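Endo-1,4-beta-xylanase (PDB 1H12) hydrolyses internal beta-1,4 linkages of xylan, acting as a cold-adapted glycoside hydrolase of family 8. Local coordinates at residues T85-F96 with F151-W160; G341-V350 with N382-V393. One frame throughout, in Å; residues are numbered along the deposited sequence. Where two conformers were deposited one is given.

Contact 1: residues T85-F96 with F151-W160; sequences TAAVMLNKQEEF and FALLNASARW
The indole of W160 is sandwiched between V88 and Q93: V88 CG2 rests on one face, and Q93 CG lies over the other, 3.8 Å from the centroid of the six-membered ring. At the indole edge, W160 NE1 donates a straight hydrogen bond (164°) to N91 OD1 at 2.8 Å, meeting the amide from above its carbonyl plane. Another stretch of the same rim points into the face of F96, an edge-to-face pair with planes at 83° and W160 CZ3 3.6 Å from F96 CG. A156 CB shares that F96 face, while L153 CD2 lies at the ring's edge. F96 swings its ring, CG trans to the backbone N (chi1 -176°), toward helix 143-160. The N91 amide also stacks on the R159 guanidinium, whose NH2 bonds in plane to V88 O at 2.9 Å. With W160 cut back to an alanine, V88, Q93 and F96 would probably face a gap and N91 OD1 would lose its indole donor. V88 O accepts N91 N as well, within the Schellman motif ending helix 77-89; V88 before this cap and F96 on helix 93-107 after it both pack as knobs into helix 143-160, an arrangement of neighbouring helices in an (alpha/alpha)6 barrel.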
loop_
_atom_site.group_PDB
_atom_site.type_symbol
_atom_site.label_atom_id
_atom_site.label_comp_id
_atom_site.label_asym_id
_atom_site.label_seq_id
_atom_site.Cartn_x
_atom_site.Cartn_y
_atom_site.Cartn_z
ATOM N N THR A 85 3.227 6.129 -7.026
ATOM C CA THR A 85 1.801 5.995 -7.202
ATOM C C THR A 85 1.094 7.330 -6.953
ATOM O O THR A 85 0.240 7.758 -7.717
ATOM C CB THR A 85 1.265 4.866 -6.329
ATOM O OG1 THR A 85 1.891 3.643 -6.690
ATOM C CG2 THR A 85 -0.225 4.686 -6.502
ATOM N N ALA A 86 1.466 7.996 -5.866
ATOM C CA ALA A 86 0.887 9.286 -5.595
ATOM C C ALA A 86 1.165 10.271 -6.707
ATOM O O ALA A 86 0.288 11.041 -7.139
ATOM C CB ALA A 86 1.414 9.818 -4.258
ATOM N N ALA A 87 2.411 10.294 -7.178
ATOM C CA ALA A 87 2.788 11.229 -8.239
ATOM C C ALA A 87 1.969 11.014 -9.506
ATOM O O ALA A 87 1.493 11.962 -10.114
ATOM C CB ALA A 87 4.303 11.098 -8.491
ATOM N N VAL A 88 1.808 9.751 -9.958
ATOM C CA VAL A 88 1.081 9.543 -11.213
ATOM C C VAL A 88 -0.373 9.952 -11.055
ATOM O O VAL A 88 -0.969 10.484 -11.998
ATOM C CB VAL A 88 1.267 8.141 -11.792
ATOM C CG1 VAL A 88 0.600 7.042 -10.992
ATOM C CG2 VAL A 88 0.796 8.089 -13.236
ATOM N N MET A 89 -0.976 9.743 -9.895
ATOM C CA MET A 89 -2.371 10.122 -9.713
ATOM C C MET A 89 -2.585 11.630 -9.821
ATOM O O MET A 89 -3.674 12.072 -10.212
ATOM C CB MET A 89 -2.913 9.622 -8.382
ATOM C CG MET A 89 -2.987 8.089 -8.262
ATOM S SD MET A 89 -3.905 7.339 -9.627
ATOM C CE MET A 89 -3.368 5.671 -9.407
ATOM N N LEU A 90 -1.586 12.420 -9.449
ATOM C CA LEU A 90 -1.684 13.884 -9.506
ATOM C C LEU A 90 -0.963 14.481 -10.692
ATOM O O LEU A 90 -0.870 15.712 -10.801
ATOM C CB LEU A 90 -1.234 14.479 -8.183
ATOM C CG LEU A 90 -2.116 14.140 -6.982
ATOM C CD1 LEU A 90 -1.572 14.759 -5.746
ATOM C CD2 LEU A 90 -3.572 14.544 -7.162
ATOM N N ASN A 91 -0.546 13.670 -11.618
ATOM C CA ASN A 91 0.081 14.159 -12.872
ATOM C C ASN A 91 1.428 14.839 -12.600
ATOM O O ASN A 91 1.777 15.813 -13.245
ATOM C CB ASN A 91 -0.845 15.057 -13.692
ATOM C CG ASN A 91 -0.893 14.677 -15.160
ATOM O OD1 ASN A 91 -0.519 13.577 -15.554
ATOM N ND2 ASN A 91 -1.385 15.628 -15.977
ATOM N N LYS A 92 2.192 14.291 -11.645
ATOM C CA LYS A 92 3.461 14.867 -11.196
ATOM C C LYS A 92 4.635 14.091 -11.801
ATOM O O LYS A 92 5.254 13.235 -11.163
ATOM C CB LYS A 92 3.520 14.889 -9.680
ATOM C CG LYS A 92 2.361 15.628 -9.032
ATOM C CD LYS A 92 2.447 17.123 -9.245
ATOM C CE LYS A 92 1.367 17.847 -8.516
ATOM N NZ LYS A 92 1.567 19.306 -8.645
ATOM N N GLN A 93 4.926 14.403 -13.071
ATOM C CA GLN A 93 5.817 13.557 -13.828
ATOM C C GLN A 93 7.272 13.615 -13.415
ATOM O O GLN A 93 7.953 12.580 -13.371
ATOM C CB GLN A 93 5.651 13.837 -15.327
ATOM C CG GLN A 93 6.396 12.841 -16.203
ATOM C CD GLN A 93 6.182 13.055 -17.661
ATOM O OE1 GLN A 93 5.678 14.157 -18.078
ATOM N NE2 GLN A 93 6.567 12.089 -18.465
ATOM N N GLU A 94 7.778 14.796 -13.124
ATOM C CA GLU A 94 9.159 14.923 -12.721
ATOM C C GLU A 94 9.413 14.117 -11.453
ATOM O O GLU A 94 10.446 13.435 -11.333
ATOM C CB GLU A 94 9.550 16.390 -12.485
ATOM N N GLU A 95 8.533 14.276 -10.486
ATOM C CA GLU A 95 8.658 13.540 -9.214
ATOM C C GLU A 95 8.638 12.047 -9.469
ATOM O O GLU A 95 9.449 11.305 -8.891
ATOM C CB GLU A 95 7.557 13.972 -8.254
ATOM C CG GLU A 95 7.667 15.407 -7.720
ATOM C CD GLU A 95 7.120 16.462 -8.649
ATOM O OE1 GLU A 95 6.663 16.245 -9.776
ATOM O OE2 GLU A 95 7.073 17.601 -8.138
ATOM N N PHE A 96 7.693 11.595 -10.284
ATOM C CA PHE A 96 7.603 10.188 -10.652
ATOM C C PHE A 96 8.925 9.718 -11.237
ATOM O O PHE A 96 9.488 8.684 -10.816
ATOM C CB PHE A 96 6.474 9.975 -11.634
ATOM C CG PHE A 96 6.235 8.536 -11.994
ATOM C CD1 PHE A 96 7.078 7.859 -12.851
ATOM C CD2 PHE A 96 5.144 7.883 -11.462
ATOM C CE1 PHE A 96 6.861 6.528 -13.117
ATOM C CE2 PHE A 96 4.897 6.577 -11.765
ATOM C CZ PHE A 96 5.758 5.885 -12.597
ATOM N N PHE A 151 2.041 -1.264 -10.949
ATOM C CA PHE A 151 0.823 -0.469 -11.024
ATOM C C PHE A 151 1.140 0.971 -11.465
ATOM O O PHE A 151 0.517 1.522 -12.381
ATOM C CB PHE A 151 0.113 -0.489 -9.676
ATOM C CG PHE A 151 -1.135 0.337 -9.645
ATOM C CD1 PHE A 151 -2.318 -0.083 -10.263
ATOM C CD2 PHE A 151 -1.154 1.552 -8.990
ATOM C CE1 PHE A 151 -3.441 0.677 -10.277
ATOM C CE2 PHE A 151 -2.282 2.331 -8.964
ATOM C CZ PHE A 151 -3.440 1.899 -9.622
ATOM N N ALA A 152 2.070 1.609 -10.771
ATOM C CA ALA A 152 2.390 2.974 -11.062
ATOM C C ALA A 152 2.940 3.171 -12.464
ATOM O O ALA A 152 2.577 4.128 -13.166
ATOM C CB ALA A 152 3.377 3.487 -10.005
ATOM N N LEU A 153 3.806 2.262 -12.916
ATOM C CA LEU A 153 4.399 2.319 -14.244
ATOM C C LEU A 153 3.360 2.148 -15.356
ATOM O O LEU A 153 3.414 2.831 -16.392
ATOM C CB LEU A 153 5.525 1.307 -14.359
ATOM C CG LEU A 153 6.785 1.657 -13.566
ATOM C CD1 LEU A 153 7.626 0.405 -13.364
ATOM C CD2 LEU A 153 7.602 2.751 -14.242
ATOM N N LEU A 154 2.403 1.231 -15.164
ATOM C CA LEU A 154 1.356 1.077 -16.160
ATOM C C LEU A 154 0.544 2.331 -16.289
ATOM O O LEU A 154 0.164 2.739 -17.405
ATOM C CB LEU A 154 0.442 -0.097 -15.804
ATOM C CG LEU A 154 0.997 -1.499 -16.052
ATOM C CD1 LEU A 154 0.058 -2.509 -15.440
ATOM C CD2 LEU A 154 1.219 -1.766 -17.544
ATOM N N ASN A 155 0.241 2.983 -15.164
ATOM C CA ASN A 155 -0.496 4.241 -15.197
ATOM C C ASN A 155 0.311 5.367 -15.846
ATOM O O ASN A 155 -0.235 6.167 -16.582
ATOM C CB ASN A 155 -0.959 4.611 -13.799
ATOM C CG ASN A 155 -2.191 3.838 -13.352
ATOM O OD1 ASN A 155 -2.011 2.809 -12.536
ATOM N ND2 ASN A 155 -3.301 4.200 -13.782
ATOM N N ALA A 156 1.624 5.410 -15.564
ATOM C CA ALA A 156 2.494 6.428 -16.184
ATOM C C ALA A 156 2.498 6.251 -17.695
ATOM O O ALA A 156 2.385 7.251 -18.437
ATOM C CB ALA A 156 3.876 6.291 -15.598
ATOM N N SER A 157 2.620 5.023 -18.171
ATOM C CA SER A 157 2.517 4.775 -19.601
ATOM C C SER A 157 1.222 5.328 -20.160
ATOM O O SER A 157 1.221 5.990 -21.214
ATOM C CB SER A 157 2.560 3.262 -19.831
ATOM O OG SER A 157 2.258 2.948 -21.188
ATOM N N ALA A 158 0.124 5.033 -19.505
ATOM C CA ALA A 158 -1.176 5.446 -20.011
ATOM C C ALA A 158 -1.335 6.947 -20.044
ATOM O O ALA A 158 -1.934 7.484 -20.966
ATOM C CB ALA A 158 -2.281 4.824 -19.185
ATOM N N ARG A 159 -0.835 7.655 -19.040
ATOM C CA ARG A 159 -1.016 9.087 -18.948
ATOM C C ARG A 159 -0.041 9.864 -19.799
ATOM O O ARG A 159 -0.409 10.911 -20.355
ATOM C CB ARG A 159 -0.947 9.588 -17.510
ATOM C CG ARG A 159 -2.010 8.963 -16.573
ATOM C CD ARG A 159 -2.223 9.764 -15.332
ATOM N NE ARG A 159 -2.975 10.982 -15.664
ATOM C CZ ARG A 159 -3.336 11.911 -14.797
ATOM N NH1 ARG A 159 -4.073 12.934 -15.216
ATOM N NH2 ARG A 159 -2.988 11.826 -13.503
ATOM N N TRP A 160 1.195 9.395 -19.875
ATOM C CA TRP A 160 2.288 10.177 -20.412
ATOM C C TRP A 160 2.938 9.639 -21.667
ATOM O O TRP A 160 3.736 10.342 -22.316
ATOM C CB TRP A 160 3.351 10.373 -19.303
ATOM C CG TRP A 160 2.857 10.983 -18.066
ATOM C CD1 TRP A 160 1.874 11.916 -17.931
ATOM C CD2 TRP A 160 3.295 10.678 -16.710
ATOM N NE1 TRP A 160 1.658 12.204 -16.615
ATOM C CE2 TRP A 160 2.532 11.462 -15.842
ATOM C CE3 TRP A 160 4.237 9.817 -16.177
ATOM C CZ2 TRP A 160 2.709 11.447 -14.465
ATOM C CZ3 TRP A 160 4.425 9.787 -14.810
ATOM C CH2 TRP A 160 3.655 10.573 -13.961
#

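Contact 2: residues G341-V350 with N382-V393. With XYP (beta-D-xylopyranose), chain B.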
loop_
_atom_site.group_PDB
_atom_site.type_symbol
_atom_site.label_atom_id
_atom_site.label_comp_id
_atom_site.label_asym_id
_atom_site.label_seq_id
_atom_site.Cartn_x
_atom_site.Cartn_y
_atom_site.Cartn_z
ATOM N N GLY A 341 -1.690 6.322 15.086
ATOM C CA GLY A 341 -1.209 7.545 14.424
ATOM C C GLY A 341 -1.931 7.843 13.131
ATOM O O GLY A 341 -2.957 7.260 12.806
ATOM N N GLU A 342 -1.385 8.790 12.413
ATOM C CA GLU A 342 -2.073 9.306 11.271
ATOM C C GLU A 342 -2.233 8.271 10.172
ATOM O O GLU A 342 -3.237 8.254 9.470
ATOM C CB GLU A 342 -1.398 10.547 10.696
ATOM C CG GLU A 342 -1.207 11.705 11.679
ATOM C CD GLU A 342 0.091 11.709 12.391
ATOM O OE1 GLU A 342 0.773 10.668 12.447
ATOM O OE2 GLU A 342 0.464 12.801 12.896
ATOM N N GLY A 343 -1.215 7.418 9.995
ATOM C CA GLY A 343 -1.277 6.443 8.910
ATOM C C GLY A 343 -2.349 5.388 9.133
ATOM O O GLY A 343 -2.999 4.943 8.196
ATOM N N GLN A 344 -2.508 4.977 10.390
ATOM C CA GLN A 344 -3.524 4.002 10.728
ATOM C C GLN A 344 -4.897 4.606 10.545
ATOM O O GLN A 344 -5.826 3.975 9.992
ATOM C CB GLN A 344 -3.275 3.485 12.139
ATOM C CG GLN A 344 -4.095 2.290 12.523
ATOM C CD GLN A 344 -3.883 1.851 13.929
ATOM O OE1 GLN A 344 -3.109 2.481 14.670
ATOM N NE2 GLN A 344 -4.586 0.775 14.334
ATOM N N LYS A 345 -5.070 5.852 11.016
ATOM C CA LYS A 345 -6.326 6.542 10.811
ATOM C C LYS A 345 -6.624 6.748 9.319
ATOM O O LYS A 345 -7.777 6.656 8.900
ATOM C CB LYS A 345 -6.300 7.876 11.542
ATOM C CG LYS A 345 -6.297 7.744 13.029
ATOM C CD LYS A 345 -6.208 9.068 13.768
ATOM C CE LYS A 345 -6.424 8.911 15.277
ATOM N NZ LYS A 345 -6.134 10.190 16.001
ATOM N N ALA A 346 -5.597 6.996 8.540
ATOM C CA ALA A 346 -5.729 7.147 7.088
ATOM C C ALA A 346 -6.187 5.828 6.422
ATOM O O ALA A 346 -7.109 5.822 5.613
ATOM C CB ALA A 346 -4.369 7.598 6.515
ATOM N N ALA A 347 -5.556 4.727 6.783
ATOM C CA ALA A 347 -5.934 3.422 6.271
ATOM C C ALA A 347 -7.392 3.146 6.575
ATOM O O ALA A 347 -8.141 2.661 5.738
ATOM C CB ALA A 347 -5.041 2.356 6.849
ATOM N N ASN A 348 -7.816 3.455 7.803
ATOM C CA ASN A 348 -9.159 3.170 8.239
ATOM C C ASN A 348 -10.184 4.057 7.532
ATOM O O ASN A 348 -11.325 3.652 7.318
ATOM C CB ASN A 348 -9.263 3.272 9.754
ATOM C CG ASN A 348 -8.482 2.182 10.448
ATOM O OD1 ASN A 348 -8.241 1.116 9.833
ATOM N ND2 ASN A 348 -8.128 2.386 11.735
ATOM N N ALA A 349 -9.793 5.297 7.165
ATOM C CA ALA A 349 -10.682 6.154 6.395
ATOM C C ALA A 349 -10.938 5.569 4.987
ATOM O O ALA A 349 -12.056 5.634 4.477
ATOM C CB ALA A 349 -10.147 7.538 6.323
ATOM N N VAL A 350 -9.897 5.017 4.348
ATOM C CA VAL A 350 -10.080 4.424 3.046
ATOM C C VAL A 350 -10.989 3.220 3.108
ATOM O O VAL A 350 -11.785 2.956 2.192
ATOM C CB VAL A 350 -8.739 4.071 2.387
ATOM C CG1 VAL A 350 -8.917 3.415 1.067
ATOM C CG2 VAL A 350 -7.865 5.305 2.295
ATOM N N ASN A 382 3.479 7.029 8.588
ATOM C CA ASN A 382 2.262 7.826 8.740
ATOM C C ASN A 382 1.986 8.721 7.552
ATOM O O ASN A 382 0.859 8.797 7.075
ATOM C CB ASN A 382 2.311 8.631 10.026
ATOM C CG ASN A 382 2.167 7.744 11.277
ATOM O OD1 ASN A 382 2.990 7.904 12.245
ATOM N ND2 ASN A 382 1.227 6.922 11.315
ATOM N N GLY A 383 3.003 9.419 7.075
ATOM C CA GLY A 383 2.870 10.358 6.001
ATOM C C GLY A 383 2.656 9.689 4.648
ATOM O O GLY A 383 1.915 10.210 3.813
ATOM N N SER A 384 3.284 8.534 4.420
ATOM C CA SER A 384 3.075 7.843 3.166
ATOM C C SER A 384 1.617 7.376 3.044
ATOM O O SER A 384 0.992 7.500 1.990
ATOM C CB SER A 384 3.998 6.654 3.069
ATOM O OG SER A 384 5.358 7.002 2.913
ATOM N N LEU A 385 1.084 6.801 4.122
ATOM C CA LEU A 385 -0.308 6.381 4.108
ATOM C C LEU A 385 -1.250 7.546 4.059
ATOM O O LEU A 385 -2.309 7.462 3.420
ATOM C CB LEU A 385 -0.630 5.503 5.313
ATOM C CG LEU A 385 -0.011 4.114 5.283
ATOM C CD1 LEU A 385 -0.388 3.337 6.566
ATOM C CD2 LEU A 385 -0.397 3.340 4.085
ATOM N N TYR A 386 -0.925 8.639 4.743
ATOM C CA TYR A 386 -1.747 9.838 4.718
ATOM C C TYR A 386 -1.909 10.344 3.271
ATOM O O TYR A 386 -3.010 10.682 2.835
ATOM C CB TYR A 386 -1.085 10.891 5.622
ATOM C CG TYR A 386 -1.901 12.173 5.764
ATOM C CD1 TYR A 386 -1.721 13.236 4.922
ATOM C CD2 TYR A 386 -2.870 12.309 6.747
ATOM C CE1 TYR A 386 -2.441 14.408 5.018
ATOM C CE2 TYR A 386 -3.609 13.474 6.855
ATOM C CZ TYR A 386 -3.399 14.516 5.985
ATOM O OH TYR A 386 -4.105 15.684 6.086
ATOM N N MET A 387 -0.813 10.367 2.525
ATOM C CA MET A 387 -0.852 10.782 1.113
ATOM C C MET A 387 -1.740 9.871 0.298
ATOM O O MET A 387 -2.615 10.337 -0.435
ATOM C CB MET A 387 0.594 10.798 0.564
ATOM C CG MET A 387 0.706 11.192 -0.887
ATOM S SD MET A 387 0.504 12.936 -1.264
ATOM C CE MET A 387 -1.230 13.068 -1.784
ATOM N N LEU A 388 -1.549 8.556 0.411
ATOM C CA LEU A 388 -2.390 7.636 -0.346
ATOM C C LEU A 388 -3.864 7.800 0.014
ATOM O O LEU A 388 -4.715 7.825 -0.877
ATOM C CB LEU A 388 -1.942 6.188 -0.111
ATOM C CG LEU A 388 -0.595 5.814 -0.681
ATOM C CD1 LEU A 388 -0.243 4.406 -0.213
ATOM C CD2 LEU A 388 -0.580 5.869 -2.173
ATOM N N ALA A 389 -4.156 7.925 1.296
ATOM C CA ALA A 389 -5.540 8.054 1.719
ATOM C C ALA A 389 -6.178 9.355 1.164
ATOM O O ALA A 389 -7.336 9.366 0.775
ATOM C CB ALA A 389 -5.627 8.048 3.213
ATOM N N MET A 390 -5.405 10.452 1.165
ATOM C CA MET A 390 -5.912 11.680 0.619
ATOM C C MET A 390 -6.366 11.509 -0.817
ATOM O O MET A 390 -7.390 12.087 -1.223
ATOM C CB MET A 390 -4.893 12.826 0.743
ATOM C CG MET A 390 -4.859 13.503 2.093
ATOM S SD MET A 390 -6.434 14.215 2.600
ATOM C CE MET A 390 -6.671 14.992 1.415
ATOM N N LEU A 391 -5.628 10.735 -1.624
ATOM C CA LEU A 391 -6.024 10.421 -2.956
ATOM C C LEU A 391 -7.299 9.556 -2.997
ATOM O O LEU A 391 -8.246 9.836 -3.767
ATOM C CB LEU A 391 -4.888 9.732 -3.728
ATOM C CG LEU A 391 -3.632 10.554 -3.805
ATOM C CD1 LEU A 391 -2.488 9.669 -4.284
ATOM C CD2 LEU A 391 -3.806 11.745 -4.743
ATOM N N HIS A 392 -7.335 8.515 -2.179
ATOM C CA HIS A 392 -8.445 7.615 -2.158
ATOM C C HIS A 392 -9.757 8.229 -1.748
ATOM O O HIS A 392 -10.802 7.760 -2.207
ATOM C CB HIS A 392 -8.162 6.435 -1.224
ATOM C CG HIS A 392 -7.308 5.372 -1.820
ATOM N ND1 HIS A 392 -7.728 4.624 -2.887
ATOM C CD2 HIS A 392 -6.072 4.934 -1.455
ATOM C CE1 HIS A 392 -6.746 3.760 -3.168
ATOM N NE2 HIS A 392 -5.733 3.917 -2.312
ATOM N N VAL A 393 -9.719 9.206 -0.864
ATOM C CA VAL A 393 -10.965 9.776 -0.309
ATOM C C VAL A 393 -11.434 11.010 -1.043
ATOM O O VAL A 393 -12.457 11.593 -0.679
ATOM C CB VAL A 393 -10.862 10.062 1.210
ATOM C CG1 VAL A 393 -10.443 8.844 1.982
ATOM C CG2 VAL A 393 -10.005 11.267 1.525
HETATM O O1 XYP B . 3.593 10.895 15.958
HETATM C C1 XYP B . 3.512 9.561 16.492
HETATM C C2 XYP B . 3.007 8.674 15.475
HETATM C C3 XYP B . 2.908 7.252 15.887
HETATM C C4 XYP B . 4.124 6.861 16.742
HETATM C C5 XYP B . 4.448 7.915 17.785
HETATM O O2 XYP B . 1.761 9.079 14.903
HETATM O O3 XYP B . 2.707 6.400 14.761
HETATM O O4 XYP B . 4.008 5.581 17.304
HETATM O O5 XYP B . 4.588 9.183 17.134
#
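The side chains of E342 and N382 stand roughly perpendicular, their carboxylate and amide planes 63° apart, where two nearly parallel helices of the (alpha/alpha)6 barrel meet at the xylose-binding cleft. The bend of E342 at chi2 (92°) turns its carboxylate toward N382, so that OE1 comes within 3.4 Å of N382 CG. Beside this pair the helices draw very close, the CA atoms of G343 and N382 being 3.8 Å apart; a beta carbon on G343 would be tight against N382 and L385. L385 instead lies along the bare backbone, with its CD1 3.5 Å from G343 O. One turn on, A346 and A389 meet methyl to methyl, and F368 of helix 358-369 packs against both. Further along, V350 spreads its two methyls over A389 and H392: its CG2 presses on A389 CA at 3.6 Å, while CG1, trans to the backbone N (chi1 178°), sits over the H392 ring, 4.2 Å from its centroid. H392 is further stacked with F397. At the opposite end the pocket takes over, with Q327 NE2 hydrogen-bonded to the bound beta-D-xylopyranose. There E342 OE1 approaches XYP O2 to 3.1 Å, and G341 CA lies 3.4 Å from that same hydroxyl oxygen, which a beta carbon on G341 would strike.

Overall arrangement
Both contacts are largely buried, yet they sit differently in the barrel: contact 1 sets two successive helices and their turn against helix 143-160, while contact 2 pairs two single helices. Contact 1 is centred about 16 Å from the centre of the chain and contact 2 about 10 Å. The former runs out to partly exposed helix ends, and its chemistry is accordingly mixed, with aromatic rings, an arginine and an asparagine; the latter packs small residues tightly and becomes polar at the sugar. They use different helices, but these touch: A86 CA of helix 77-89 lies 3.6 Å from L391 CD1 of helix 379-392. Two further residues bridge them, V33 meeting L90 and M390, and F397 meeting T85 and H392.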